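DUF1893 domain-containing protein (Thermotoga maritima, PDB 1VK9) is of unknown function but has a cytidine deaminase-like fold, binds zinc ions in the crystal and has been described as ADP-ribosylated. Local coordinates at residues Asn101-Ser106 / Asp135-Ile140; Val52-Arg57 / Leu80-Asp85; Ile113-Gly118 / Lys122-Phe127. One frame throughout, in Å; residues are numbered along the deposited sequence.

Contact 1 of 3, residues Asn101-Ser106 / Asp135-Ile140. With ZN (zinc ion), chain B; ZN (zinc ion), chain F.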
loop_
_atom_site.group_PDB
_atom_site.type_symbol
_atom_site.label_atom_id
_atom_site.label_comp_id
_atom_site.label_asym_id
_atom_site.label_seq_id
_atom_site.Cartn_x
_atom_site.Cartn_y
_atom_site.Cartn_z
ATOM N N ASN A 101 3.820 10.623 -4.068
ATOM C CA ASN A 101 4.520 11.890 -4.025
ATOM C C ASN A 101 3.594 13.078 -3.846
ATOM O O ASN A 101 3.909 13.979 -3.098
ATOM C CB ASN A 101 5.448 12.099 -5.222
ATOM C CG ASN A 101 6.634 11.141 -5.206
ATOM O OD1 ASN A 101 7.226 10.866 -4.146
ATOM N ND2 ASN A 101 6.959 10.584 -6.377
ATOM N N GLU A 102 2.440 13.079 -4.513
ATOM C CA GLU A 102 1.517 14.195 -4.381
ATOM C C GLU A 102 1.114 14.326 -2.899
ATOM O O GLU A 102 0.867 15.444 -2.387
ATOM C CB GLU A 102 0.286 13.972 -5.281
ATOM C CG GLU A 102 -0.801 15.040 -5.153
ATOM C CD GLU A 102 -2.098 14.709 -5.863
ATOM O OE1 GLU A 102 -2.272 13.579 -6.329
ATOM O OE2 GLU A 102 -2.967 15.594 -5.986
ATOM N N TYR A 103 1.065 13.178 -2.215
ATOM C CA TYR A 103 0.527 13.143 -0.882
ATOM C C TYR A 103 1.606 13.185 0.172
ATOM O O TYR A 103 1.306 13.080 1.349
ATOM C CB TYR A 103 -0.425 11.948 -0.714
ATOM C CG TYR A 103 -1.779 12.287 -1.275
ATOM C CD1 TYR A 103 -2.017 12.219 -2.650
ATOM C CD2 TYR A 103 -2.804 12.754 -0.447
ATOM C CE1 TYR A 103 -3.255 12.575 -3.179
ATOM C CE2 TYR A 103 -4.051 13.111 -0.967
ATOM C CZ TYR A 103 -4.262 13.023 -2.327
ATOM O OH TYR A 103 -5.466 13.374 -2.851
ATOM N N GLY A 104 2.861 13.345 -0.240
ATOM C CA GLY A 104 3.976 13.367 0.684
ATOM C C GLY A 104 4.060 12.149 1.586
ATOM O O GLY A 104 4.446 12.273 2.737
ATOM N N GLN A 105 3.652 10.978 1.102
ATOM C CA GLN A 105 3.784 9.731 1.852
ATOM C C GLN A 105 5.217 9.220 1.696
ATOM O O GLN A 105 5.807 9.344 0.625
ATOM C CB GLN A 105 2.815 8.704 1.315
ATOM C CG GLN A 105 3.067 7.306 1.766
ATOM C CD GLN A 105 2.614 7.049 3.196
ATOM O OE1 GLN A 105 1.512 7.419 3.576
ATOM N NE2 GLN A 105 3.463 6.406 3.985
ATOM N N SER A 106 5.784 8.662 2.759
ATOM C CA SER A 106 7.140 8.120 2.699
ATOM C C SER A 106 7.086 6.705 2.165
ATOM O O SER A 106 6.319 5.874 2.655
ATOM C CB SER A 106 7.775 8.132 4.071
ATOM O OG SER A 106 8.883 7.277 4.086
ATOM N N ASP A 135 -8.733 10.707 -9.760
ATOM C CA ASP A 135 -7.741 11.496 -9.012
ATOM C C ASP A 135 -7.748 11.305 -7.531
ATOM O O ASP A 135 -6.678 11.400 -6.926
ATOM C CB ASP A 135 -7.813 13.014 -9.308
ATOM C CG ASP A 135 -7.103 13.406 -10.612
ATOM O OD1 ASP A 135 -6.406 12.545 -11.216
ATOM O OD2 ASP A 135 -7.195 14.556 -11.117
ATOM N N ASP A 136 -8.921 11.079 -6.938
ATOM C CA ASP A 136 -9.068 11.132 -5.482
ATOM C C ASP A 136 -9.009 9.776 -4.793
ATOM O O ASP A 136 -9.822 8.888 -5.071
ATOM C CB ASP A 136 -10.356 11.804 -5.101
ATOM C CG ASP A 136 -10.501 11.957 -3.617
ATOM O OD1 ASP A 136 -9.815 12.799 -2.966
ATOM O OD2 ASP A 136 -11.301 11.252 -3.004
ATOM N N PRO A 137 -8.060 9.609 -3.868
ATOM C CA PRO A 137 -7.905 8.317 -3.172
ATOM C C PRO A 137 -9.223 7.864 -2.493
ATOM O O PRO A 137 -9.546 6.690 -2.597
ATOM C CB PRO A 137 -6.804 8.592 -2.139
ATOM C CG PRO A 137 -6.134 9.797 -2.596
ATOM C CD PRO A 137 -7.092 10.620 -3.409
ATOM N N GLU A 138 -9.966 8.772 -1.843
ATOM C CA GLU A 138 -11.231 8.397 -1.225
ATOM C C GLU A 138 -12.249 7.917 -2.271
ATOM O O GLU A 138 -12.898 6.920 -2.048
ATOM C CB GLU A 138 -11.788 9.517 -0.293
ATOM C CG GLU A 138 -12.384 9.028 1.045
ATOM N N GLU A 139 -12.372 8.592 -3.414
ATOM C CA GLU A 139 -13.273 8.131 -4.475
ATOM C C GLU A 139 -12.821 6.744 -4.959
ATOM O O GLU A 139 -13.647 5.871 -5.208
ATOM C CB GLU A 139 -13.378 9.139 -5.648
ATOM C CG GLU A 139 -14.595 10.075 -5.633
ATOM N N ILE A 140 -11.514 6.533 -5.062
ATOM C CA ILE A 140 -10.964 5.253 -5.496
ATOM C C ILE A 140 -11.285 4.074 -4.562
ATOM O O ILE A 140 -11.802 3.055 -5.013
ATOM C CB ILE A 140 -9.449 5.407 -5.760
ATOM C CG1 ILE A 140 -9.227 6.320 -6.991
ATOM C CG2 ILE A 140 -8.782 4.058 -5.947
ATOM C CD1 ILE A 140 -7.808 6.607 -7.338
HETATM ZN ZN ZN B . -4.233 13.890 -7.223
HETATM ZN ZN ZN F . -9.440 13.073 -1.144
HETATM O O HOH W 1 -11.667 13.946 -0.250
#
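Y103 and P137 reach toward each other from opposite directions and make almost all of this small contact, which buries 102 Å² in total across a backbone gap of 10.0 Å between the two CA atoms. The packed part is narrow. Y103 CZ lies 3.7 Å from P137 CG, and the hydroxyl end continues past it to P137 CD. The pyrrolidine approaches the phenol ring obliquely. A long aromatic side chain suits a gap this wide, and proline suits the first turn of a helix because it has no N-H to donate and its ring meets no preceding turn. Y103 has its CG anti to its own carbonyl carbon (chi1 -81°), which sends the ring across to helix 137-145.

The outer side is looser and polar. Here two carboxylates hold separate zinc ions. E102, extended beyond CG, grips one in bidentate fashion, OE1 at 2.2 Å and OE2 at 2.5 Å from the metal. D136 binds the other through OD1 at 1.9 Å, and a water is a further ligand. Its second oxygen serves the helix: D136 is the N-cap, and OD2 accepts from E139 N at 2.9 Å, on the anti side of the carboxylate. Aspartate thus does two jobs, one with each oxygen.

Helix 94-102 ends in a Schellman motif at G104, whose positive phi favours glycine. The chain then turns toward strand 86-93, where S106 pairs with I87 through the backbone and with H86 through OG. Helix 73-82 packs against both segments, through L80 on Y103 and through K73 and S77 on I140.

Contact 2 of 3, residues Val52-Arg57 / Leu80-Asp85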
loop_
_atom_site.group_PDB
_atom_site.type_symbol
_atom_site.label_atom_id
_atom_site.label_comp_id
_atom_site.label_asym_id
_atom_site.label_seq_id
_atom_site.Cartn_x
_atom_site.Cartn_y
_atom_site.Cartn_z
ATOM N N VAL A 52 -7.725 -4.709 1.033
ATOM C CA VAL A 52 -9.064 -4.491 1.550
ATOM C C VAL A 52 -9.233 -5.145 2.937
ATOM O O VAL A 52 -9.716 -4.488 3.845
ATOM C CB VAL A 52 -10.142 -4.946 0.539
ATOM C CG1 VAL A 52 -11.545 -4.831 1.122
ATOM C CG2 VAL A 52 -10.050 -4.124 -0.740
ATOM N N GLU A 53 -8.826 -6.412 3.108
ATOM C CA GLU A 53 -8.879 -7.067 4.416
ATOM C C GLU A 53 -8.166 -6.119 5.400
ATOM O O GLU A 53 -8.758 -5.706 6.402
ATOM C CB GLU A 53 -8.263 -8.501 4.403
ATOM C CG GLU A 53 -9.129 -9.642 3.813
ATOM C CD GLU A 53 -8.504 -11.067 3.890
ATOM O OE1 GLU A 53 -8.537 -11.671 5.000
ATOM O OE2 GLU A 53 -8.016 -11.625 2.852
ATOM N N LEU A 54 -6.935 -5.717 5.087
ATOM C CA LEU A 54 -6.177 -4.807 5.945
ATOM C C LEU A 54 -6.935 -3.500 6.260
ATOM O O LEU A 54 -7.013 -3.076 7.411
ATOM C CB LEU A 54 -4.820 -4.491 5.319
ATOM C CG LEU A 54 -3.893 -3.466 5.998
ATOM C CD1 LEU A 54 -3.592 -3.845 7.444
ATOM C CD2 LEU A 54 -2.597 -3.309 5.200
ATOM N N PHE A 55 -7.496 -2.870 5.232
ATOM C CA PHE A 55 -8.311 -1.674 5.394
ATOM C C PHE A 55 -9.495 -1.878 6.341
ATOM O O PHE A 55 -9.819 -1.013 7.138
ATOM C CB PHE A 55 -8.830 -1.243 4.031
ATOM C CG PHE A 55 -9.395 0.151 4.001
ATOM C CD1 PHE A 55 -8.561 1.248 3.858
ATOM C CD2 PHE A 55 -10.771 0.358 4.072
ATOM C CE1 PHE A 55 -9.082 2.540 3.818
ATOM C CE2 PHE A 55 -11.302 1.634 4.037
ATOM C CZ PHE A 55 -10.462 2.735 3.913
ATOM N N LYS A 56 -10.148 -3.027 6.238
ATOM C CA LYS A 56 -11.324 -3.319 7.034
ATOM C C LYS A 56 -10.926 -3.542 8.489
ATOM O O LYS A 56 -11.768 -3.427 9.370
ATOM C CB LYS A 56 -12.042 -4.557 6.474
ATOM C CG LYS A 56 -12.803 -4.349 5.152
ATOM C CD LYS A 56 -14.169 -3.642 5.373
ATOM C CE LYS A 56 -15.039 -3.560 4.094
ATOM N NZ LYS A 56 -15.531 -4.892 3.609
ATOM N N ARG A 57 -9.649 -3.857 8.736
ATOM C CA ARG A 57 -9.186 -4.268 10.069
ATOM C C ARG A 57 -8.699 -3.149 10.989
ATOM O O ARG A 57 -8.859 -3.289 12.194
ATOM C CB ARG A 57 -8.091 -5.326 9.964
ATOM C CG ARG A 57 -8.224 -6.505 10.925
ATOM C CD ARG A 57 -7.076 -7.536 10.768
ATOM N NE ARG A 57 -7.403 -8.867 11.274
ATOM C CZ ARG A 57 -7.700 -9.128 12.550
ATOM N NH1 ARG A 57 -7.701 -8.143 13.443
ATOM N NH2 ARG A 57 -7.998 -10.368 12.942
ATOM N N LEU A 80 -2.672 5.023 1.479
ATOM C CA LEU A 80 -2.574 6.457 1.780
ATOM C C LEU A 80 -3.567 6.849 2.862
ATOM O O LEU A 80 -3.228 7.590 3.803
ATOM C CB LEU A 80 -2.830 7.322 0.550
ATOM C CG LEU A 80 -1.654 7.578 -0.399
ATOM C CD1 LEU A 80 -2.059 8.592 -1.447
ATOM C CD2 LEU A 80 -0.424 8.057 0.319
ATOM N N LYS A 81 -4.788 6.337 2.746
ATOM C CA LYS A 81 -5.813 6.661 3.721
ATOM C C LYS A 81 -5.436 6.147 5.114
ATOM O O LYS A 81 -5.773 6.775 6.129
ATOM C CB LYS A 81 -7.186 6.147 3.282
ATOM C CG LYS A 81 -8.305 6.363 4.287
ATOM C CD LYS A 81 -8.580 7.859 4.522
ATOM C CE LYS A 81 -10.014 8.271 4.204
ATOM N NZ LYS A 81 -10.808 7.857 5.347
HETATM N N MSE A 82 -4.701 5.039 5.168
HETATM C CA MSE A 82 -4.425 4.428 6.461
HETATM C C MSE A 82 -3.268 5.094 7.183
HETATM O O MSE A 82 -3.041 4.833 8.362
HETATM C CB MSE A 82 -4.184 2.945 6.304
HETATM C CG MSE A 82 -5.456 2.180 6.091
HETATM SE SE MSE A 82 -5.117 0.272 5.983
HETATM C CE MSE A 82 -4.517 0.226 4.134
ATOM N N LYS A 83 -2.542 5.948 6.469
ATOM C CA LYS A 83 -1.466 6.724 7.062
ATOM C C LYS A 83 -0.367 5.877 7.744
ATOM O O LYS A 83 -0.060 6.046 8.930
ATOM C CB LYS A 83 -2.065 7.770 7.997
ATOM C CG LYS A 83 -2.955 8.753 7.242
ATOM C CD LYS A 83 -3.232 10.050 8.009
ATOM C CE LYS A 83 -1.940 10.793 8.300
ATOM N NZ LYS A 83 -2.099 12.261 8.250
ATOM N N PRO A 84 0.243 4.951 7.008
ATOM C CA PRO A 84 1.405 4.244 7.559
ATOM C C PRO A 84 2.628 5.186 7.539
ATOM O O PRO A 84 2.628 6.143 6.763
ATOM C CB PRO A 84 1.577 3.075 6.594
ATOM C CG PRO A 84 1.017 3.564 5.310
ATOM C CD PRO A 84 -0.094 4.492 5.645
ATOM N N ASP A 85 3.629 4.936 8.377
ATOM C CA ASP A 85 4.825 5.759 8.427
ATOM C C ASP A 85 5.587 5.591 7.093
ATOM O O ASP A 85 6.072 6.579 6.507
ATOM C CB ASP A 85 5.741 5.361 9.608
ATOM C CG ASP A 85 5.097 5.554 11.010
ATOM O OD1 ASP A 85 3.896 5.905 11.150
ATOM O OD2 ASP A 85 5.752 5.356 12.057
#
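M82, a selenomethionine, reaches from the end of helix 73-82 to L54 and F55 on helix 49-57, and its selenium makes the closest approaches of M82 to both residues. SE lies 3.8 Å from F55 CA and 3.9 Å from L54 CG, close against the backbone of the other helix as well as its side chains. The bend at the last torsion (chi3 -80°) turns the terminal methyl CE so that it touches both L54 CD2 and F55 CD1. A long, flexible and unbranched side chain suits this place, since it can fill the groove between a leucine and a phenylalanine across a backbone gap of 7.3 Å from F55 CA to M82 CA.

The aromatic part of the contact belongs to F55. Selenium sits 5.3 Å from the ring centroid, 65° off the ring normal, an oblique Met-aromatic contact, and M82 CG comes 3.9 Å from F55 CD1. At the ring edge, near its plane, K81 CG meets F55 CE1 at 3.9 Å. Here lysine contributes its hydrocarbon portion. The bends beyond CG lead the ammonium group of this exposed residue away from the F55 ring.

Polar interactions between the two segments are lacking, and the hydrogen bonds here serve the helices themselves. K83 leaves the helix with positive phi, and its N bonds back to L80 O at 3.2 Å. P84 then continues in an extended conformation toward strand 86-93.

Other elements complete the packing. F78 of helix 73-82 stacks edge-to-face with F55, and I141 of helix 137-145 touches both F55 and K81. F41 of strand 39-43 covers L54, while L61, in the loop before strand 65-68, packs on M82 and pairs with its backbone.

Contact 3 of 3, residues Ile113-Gly118 / Lys122-Phe127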
loop_
_atom_site.group_PDB
_atom_site.type_symbol
_atom_site.label_atom_id
_atom_site.label_comp_id
_atom_site.label_asym_id
_atom_site.label_seq_id
_atom_site.Cartn_x
_atom_site.Cartn_y
_atom_site.Cartn_z
ATOM N N ILE A 113 7.325 0.238 -12.527
ATOM C CA ILE A 113 6.789 -0.181 -13.836
ATOM C C ILE A 113 5.701 0.798 -14.317
ATOM O O ILE A 113 5.093 1.452 -13.491
ATOM C CB ILE A 113 6.273 -1.634 -13.776
ATOM C CG1 ILE A 113 5.144 -1.787 -12.745
ATOM C CG2 ILE A 113 7.415 -2.584 -13.493
ATOM C CD1 ILE A 113 4.351 -3.082 -12.910
ATOM N N PRO A 114 5.452 0.932 -15.620
ATOM C CA PRO A 114 4.412 1.867 -16.121
ATOM C C PRO A 114 3.007 1.718 -15.513
ATOM O O PRO A 114 2.377 2.743 -15.213
ATOM C CB PRO A 114 4.366 1.567 -17.620
ATOM C CG PRO A 114 5.742 1.153 -17.894
ATOM C CD PRO A 114 6.137 0.251 -16.727
ATOM N N PHE A 115 2.543 0.473 -15.364
ATOM C CA PHE A 115 1.254 0.131 -14.742
ATOM C C PHE A 115 1.196 -1.368 -14.372
ATOM O O PHE A 115 1.827 -2.199 -15.023
ATOM C CB PHE A 115 0.065 0.515 -15.650
ATOM C CG PHE A 115 0.160 -0.024 -17.063
ATOM C CD1 PHE A 115 -0.128 -1.372 -17.349
ATOM C CD2 PHE A 115 0.521 0.814 -18.107
ATOM C CE1 PHE A 115 -0.038 -1.860 -18.653
ATOM C CE2 PHE A 115 0.627 0.329 -19.423
ATOM C CZ PHE A 115 0.347 -1.013 -19.701
ATOM N N VAL A 116 0.429 -1.687 -13.334
ATOM C CA VAL A 116 0.254 -3.048 -12.856
ATOM C C VAL A 116 -0.392 -3.878 -13.947
ATOM O O VAL A 116 -1.231 -3.381 -14.686
ATOM C CB VAL A 116 -0.644 -3.083 -11.614
ATOM C CG1 VAL A 116 -0.923 -4.529 -11.173
ATOM C CG2 VAL A 116 -0.035 -2.246 -10.469
ATOM N N LEU A 117 0.006 -5.141 -14.056
ATOM C CA LEU A 117 -0.453 -5.975 -15.162
ATOM C C LEU A 117 -1.475 -7.039 -14.757
ATOM O O LEU A 117 -1.518 -7.482 -13.608
ATOM C CB LEU A 117 0.732 -6.621 -15.884
ATOM C CG LEU A 117 1.951 -5.779 -16.253
ATOM C CD1 LEU A 117 3.066 -6.680 -16.725
ATOM C CD2 LEU A 117 1.599 -4.783 -17.343
ATOM N N GLY A 118 -2.297 -7.427 -15.726
ATOM C CA GLY A 118 -3.272 -8.495 -15.560
ATOM C C GLY A 118 -2.686 -9.882 -15.315
ATOM O O GLY A 118 -1.459 -10.070 -15.227
ATOM N N LYS A 122 0.531 -9.483 -20.096
ATOM C CA LYS A 122 0.542 -8.816 -21.391
ATOM C C LYS A 122 -0.391 -7.567 -21.485
ATOM O O LYS A 122 -0.530 -6.971 -22.549
ATOM C CB LYS A 122 0.272 -9.848 -22.504
ATOM N N SER A 123 -1.006 -7.146 -20.380
ATOM C CA SER A 123 -1.966 -6.032 -20.416
ATOM C C SER A 123 -2.294 -5.538 -19.020
ATOM O O SER A 123 -1.907 -6.172 -18.043
ATOM C CB SER A 123 -3.270 -6.461 -21.094
ATOM O OG SER A 123 -3.926 -7.427 -20.299
HETATM N N MSE A 124 -3.029 -4.427 -18.925
HETATM C CA MSE A 124 -3.238 -3.754 -17.639
HETATM C C MSE A 124 -4.236 -4.481 -16.715
HETATM O O MSE A 124 -5.253 -4.982 -17.180
HETATM C CB MSE A 124 -3.700 -2.336 -17.906
HETATM C CG MSE A 124 -3.876 -1.475 -16.669
HETATM SE SE MSE A 124 -4.268 0.447 -17.029
HETATM C CE MSE A 124 -2.992 0.787 -18.450
ATOM N N CYS A 125 -3.940 -4.551 -15.415
ATOM C CA CYS A 125 -4.864 -5.129 -14.418
ATOM C C CYS A 125 -6.187 -4.399 -14.515
ATOM O O CYS A 125 -6.177 -3.169 -14.525
ATOM C CB CYS A 125 -4.280 -4.979 -13.012
ATOM S SG CYS A 125 -5.360 -5.293 -11.598
ATOM N N PRO A 126 -7.317 -5.113 -14.616
ATOM C CA PRO A 126 -8.648 -4.464 -14.676
ATOM C C PRO A 126 -8.925 -3.441 -13.542
ATOM O O PRO A 126 -9.606 -2.441 -13.819
ATOM C CB PRO A 126 -9.638 -5.644 -14.619
ATOM C CG PRO A 126 -8.833 -6.807 -14.147
ATOM C CD PRO A 126 -7.431 -6.580 -14.687
ATOM N N PHE A 127 -8.406 -3.666 -12.327
ATOM C CA PHE A 127 -8.523 -2.679 -11.249
ATOM C C PHE A 127 -7.677 -1.431 -11.492
ATOM O O PHE A 127 -8.102 -0.322 -11.192
ATOM C CB PHE A 127 -8.184 -3.274 -9.888
ATOM C CG PHE A 127 -9.306 -4.050 -9.283
ATOM C CD1 PHE A 127 -10.411 -3.400 -8.749
ATOM C CD2 PHE A 127 -9.275 -5.450 -9.272
ATOM C CE1 PHE A 127 -11.462 -4.129 -8.193
ATOM C CE2 PHE A 127 -10.324 -6.191 -8.726
ATOM C CZ PHE A 127 -11.415 -5.530 -8.183
#
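The F115 ring carries the methyl of selenomethionine M124 over the centre of one face: CE lies 3.4 Å above the ring plane and 3.5 Å from the centroid, a CH-pi contact. The selenium stands farther off, 4.8 Å from the centroid, still above that face, making a Met-aromatic contact. At the ring edge, near its plane, F115 CE1 approaches S123 C at 4.3 Å. F115 has CG between its backbone N and carbonyl carbon (chi1 52°), a setting that places the ring against M124 CB as well.

Alongside this contact the two backbones run antiparallel for a single bridge, with L117 and M124 as a non-hydrogen-bonded pair. Two backbone hydrogen bonds flank it. C125 N donates to V116 O at 3.0 Å, and G118 N donates to S123 O at 2.7 Å. Glycine suits its position because the chains are close here and no CB has to fit beside S123 O. Next to the bridge, V116 CG1 packs on C125 CB at 3.9 Å.

C125, the N-cap residue of helix 126-132, is covalently linked through SG to a group modelled as an unknown ligand. Since the protein is described as ADP-ribosylated, the thiol could be the attachment point. The two backbone bonds hold C125 N next to V116, so that the modified cysteine directly follows the bridge.

Overall arrangement
Contacts 1 and 2 are partly buried and adjoin each other, with centres 13 Å apart: Q105 NE2 lies 2.9 Å from P84 O, a probable hydrogen bond, and Q105 CB packs on L80 CD2. Both depend on helix 73-82, which supplies one side of contact 2 and lines contact 1. Contact 2 is wholly apolar packing between helices; contact 1 sets a smaller apolar touch beside zinc-binding carboxylates. Contact 3 lies at the surface, across the chain's centre from contact 2 and about 22 Å from it between centres, and combines backbone bonds of a short hairpin-like turn with one methyl-on-ring contact. Along the chain it is nested inside the loop closed by contact 1.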